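Long-range contact in epidermin biosynthesis protein EpiD (Staphylococcus aureus, PDB 3QJG), which probably catalyses the FMN-dependent oxidative decarboxylation of the C-terminal cysteine of the epidermin precursor peptide: residues A[113-118]-A[141-146]. Residues are numbered along the deposited sequence; the frame is centred on the assembly and turned at random.
Sequences LSIFPN and VSIYPA. With FMN (flavin mononucleotide), chain M.
The rings of Phe116 and Tyr144 are inclined at 29° and slid apart until they barely overlap, centroids 5.4 Å apart. The CD1-CE1 side of Phe116 runs obliquely past Tyr144 CB and on to CG and CD2, closest at CD1 to CB, 3.4 Å. One face of the Tyr144 ring carries CD of Pro145, and Phe174 of the C-terminal helix packs against this ring edge-to-face. On the opposite side of the sheet, Leu113 CD2 and Ile115 CD1 both reach Val141 CG1, the latter at 3.7 Å. A second torsion of -59° folds CD1 of Ile143 back onto Ile115 CB, against helix 127-138. Three backbone bonds tie the parallel strands: Ser142 N to Leu113 O, Ile115 N to Ser142 O (2.8 Å), and the nearly straight Tyr144 N to Ile115 O (2.9 Å, 175°). A water donates to Leu113 O and also binds Ser142 OG. Past the paired part, Asn118 grips the flavin: its main-chain O accepts the N3-H of FMN at 2.7 Å, while its ND2 donates to FMN O4. Strand 113-120, helix 127-138 and strand 142-143 thus make a beta-alpha-beta crossover in the Rossmann-like flavoprotein fold, with FMN bound at the C-terminal end of strand 113-120.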
# COMPACT_ATOMS: atom_id res chain seq x y z
N LEU A 113 36.65 -14.40 -16.79
CA LEU A 113 36.26 -13.13 -16.26
C LEU A 113 37.26 -12.03 -16.46
O LEU A 113 38.46 -12.19 -16.15
CB LEU A 113 35.97 -13.30 -14.77
CG LEU A 113 35.53 -12.05 -13.98
CD1 LEU A 113 34.05 -11.92 -14.35
CD2 LEU A 113 35.83 -12.30 -12.49
N SER A 114 36.75 -10.90 -16.95
CA SER A 114 37.54 -9.71 -17.28
C SER A 114 36.90 -8.56 -16.54
O SER A 114 35.70 -8.39 -16.62
CB SER A 114 37.47 -9.37 -18.77
OG SER A 114 38.15 -10.31 -19.56
N ILE A 115 37.74 -7.76 -15.87
CA ILE A 115 37.31 -6.63 -15.07
C ILE A 115 37.85 -5.34 -15.71
O ILE A 115 39.04 -5.27 -16.06
CB ILE A 115 37.80 -6.79 -13.61
CG1 ILE A 115 37.12 -8.02 -12.97
CG2 ILE A 115 37.48 -5.53 -12.82
CD1 ILE A 115 37.65 -8.44 -11.57
N PHE A 116 36.97 -4.36 -15.94
CA PHE A 116 37.28 -3.03 -16.42
C PHE A 116 37.01 -2.02 -15.31
O PHE A 116 35.91 -1.51 -15.17
CB PHE A 116 36.43 -2.71 -17.62
CG PHE A 116 36.68 -3.61 -18.77
CD1 PHE A 116 37.62 -3.28 -19.75
CD2 PHE A 116 36.00 -4.82 -18.89
CE1 PHE A 116 37.84 -4.13 -20.82
CE2 PHE A 116 36.19 -5.67 -20.01
CZ PHE A 116 37.11 -5.33 -20.96
N PRO A 117 38.02 -1.78 -14.45
CA PRO A 117 37.87 -0.94 -13.30
C PRO A 117 37.48 0.50 -13.61
O PRO A 117 37.88 1.08 -14.66
CB PRO A 117 39.26 -0.93 -12.66
CG PRO A 117 40.09 -1.95 -13.34
CD PRO A 117 39.37 -2.38 -14.59
N ASN A 118 36.72 1.10 -12.69
CA ASN A 118 36.12 2.41 -12.92
C ASN A 118 35.84 3.08 -11.59
O ASN A 118 34.94 2.68 -10.87
CB ASN A 118 34.86 2.25 -13.75
CG ASN A 118 34.37 3.58 -14.36
OD1 ASN A 118 34.57 3.82 -15.55
ND2 ASN A 118 33.72 4.43 -13.53
N VAL A 141 42.13 -13.99 -13.17
CA VAL A 141 41.16 -13.01 -13.71
C VAL A 141 41.91 -11.99 -14.57
O VAL A 141 42.94 -11.46 -14.18
CB VAL A 141 40.32 -12.33 -12.55
CG1 VAL A 141 39.29 -11.33 -13.09
CG2 VAL A 141 39.66 -13.39 -11.66
N SER A 142 41.38 -11.68 -15.74
CA SER A 142 41.96 -10.58 -16.54
C SER A 142 41.51 -9.16 -16.05
O SER A 142 40.31 -8.88 -15.96
CB SER A 142 41.55 -10.75 -18.00
OG SER A 142 41.76 -12.09 -18.42
N ILE A 143 42.46 -8.28 -15.78
CA ILE A 143 42.20 -6.89 -15.35
C ILE A 143 42.66 -5.95 -16.46
O ILE A 143 43.80 -5.99 -16.84
CB ILE A 143 42.99 -6.54 -14.10
CG1 ILE A 143 42.80 -7.67 -13.06
CG2 ILE A 143 42.67 -5.08 -13.60
CD1 ILE A 143 41.30 -7.90 -12.63
N TYR A 144 41.74 -5.18 -17.03
CA TYR A 144 42.08 -4.23 -18.06
C TYR A 144 43.09 -3.24 -17.47
O TYR A 144 42.93 -2.80 -16.33
CB TYR A 144 40.84 -3.51 -18.60
CG TYR A 144 41.18 -2.62 -19.76
CD1 TYR A 144 41.47 -1.27 -19.58
CD2 TYR A 144 41.25 -3.14 -21.04
CE1 TYR A 144 41.83 -0.46 -20.67
CE2 TYR A 144 41.63 -2.35 -22.13
CZ TYR A 144 41.92 -1.03 -21.95
OH TYR A 144 42.26 -0.32 -23.06
N PRO A 145 44.18 -2.93 -18.22
CA PRO A 145 45.17 -2.01 -17.74
C PRO A 145 44.60 -0.60 -17.90
O PRO A 145 44.93 0.15 -18.85
CB PRO A 145 46.36 -2.28 -18.67
CG PRO A 145 45.70 -2.59 -19.96
CD PRO A 145 44.54 -3.46 -19.55
N ALA A 146 43.74 -0.24 -16.97
CA ALA A 146 42.96 0.95 -17.07
C ALA A 146 43.79 2.23 -17.07
O ALA A 146 44.80 2.41 -16.33
CB ALA A 146 41.95 1.00 -15.96
N1 FMN M . 31.96 3.50 -7.04
C2 FMN M . 32.98 3.05 -7.84
O2 FMN M . 33.74 2.19 -7.42
N3 FMN M . 33.17 3.58 -9.08
C4 FMN M . 32.36 4.57 -9.55
O4 FMN M . 32.62 4.99 -10.66
C4A FMN M . 31.32 5.06 -8.77
N5 FMN M . 30.47 6.05 -9.21
C5A FMN M . 29.43 6.45 -8.43
C6 FMN M . 28.60 7.48 -8.86
C7 FMN M . 27.55 7.88 -8.06
C7M FMN M . 26.60 8.97 -8.49
C8 FMN M . 27.35 7.27 -6.82
C8M FMN M . 26.25 7.70 -5.88
C9 FMN M . 28.20 6.28 -6.37
C9A FMN M . 29.25 5.86 -7.17
N10 FMN M . 30.12 4.87 -6.70
C10 FMN M . 31.13 4.49 -7.51
C1' FMN M . 29.99 4.19 -5.36
C2' FMN M . 29.38 2.80 -5.52
O2' FMN M . 28.17 2.87 -6.30
C3' FMN M . 29.23 2.26 -4.15
O3' FMN M . 30.51 2.06 -3.51
C4' FMN M . 28.43 0.95 -4.17
O4' FMN M . 28.41 0.37 -2.87
C5' FMN M . 29.04 -0.10 -5.04
O5' FMN M . 28.08 -1.14 -5.12
P FMN M . 28.18 -2.28 -6.25
O1P FMN M . 27.40 -3.45 -5.73
O2P FMN M . 29.62 -2.62 -6.46
O3P FMN M . 27.50 -2.01 -7.52
O HOH W 1 40.15 -14.06 -17.57
O HOH W 2 40.41 -10.73 -21.03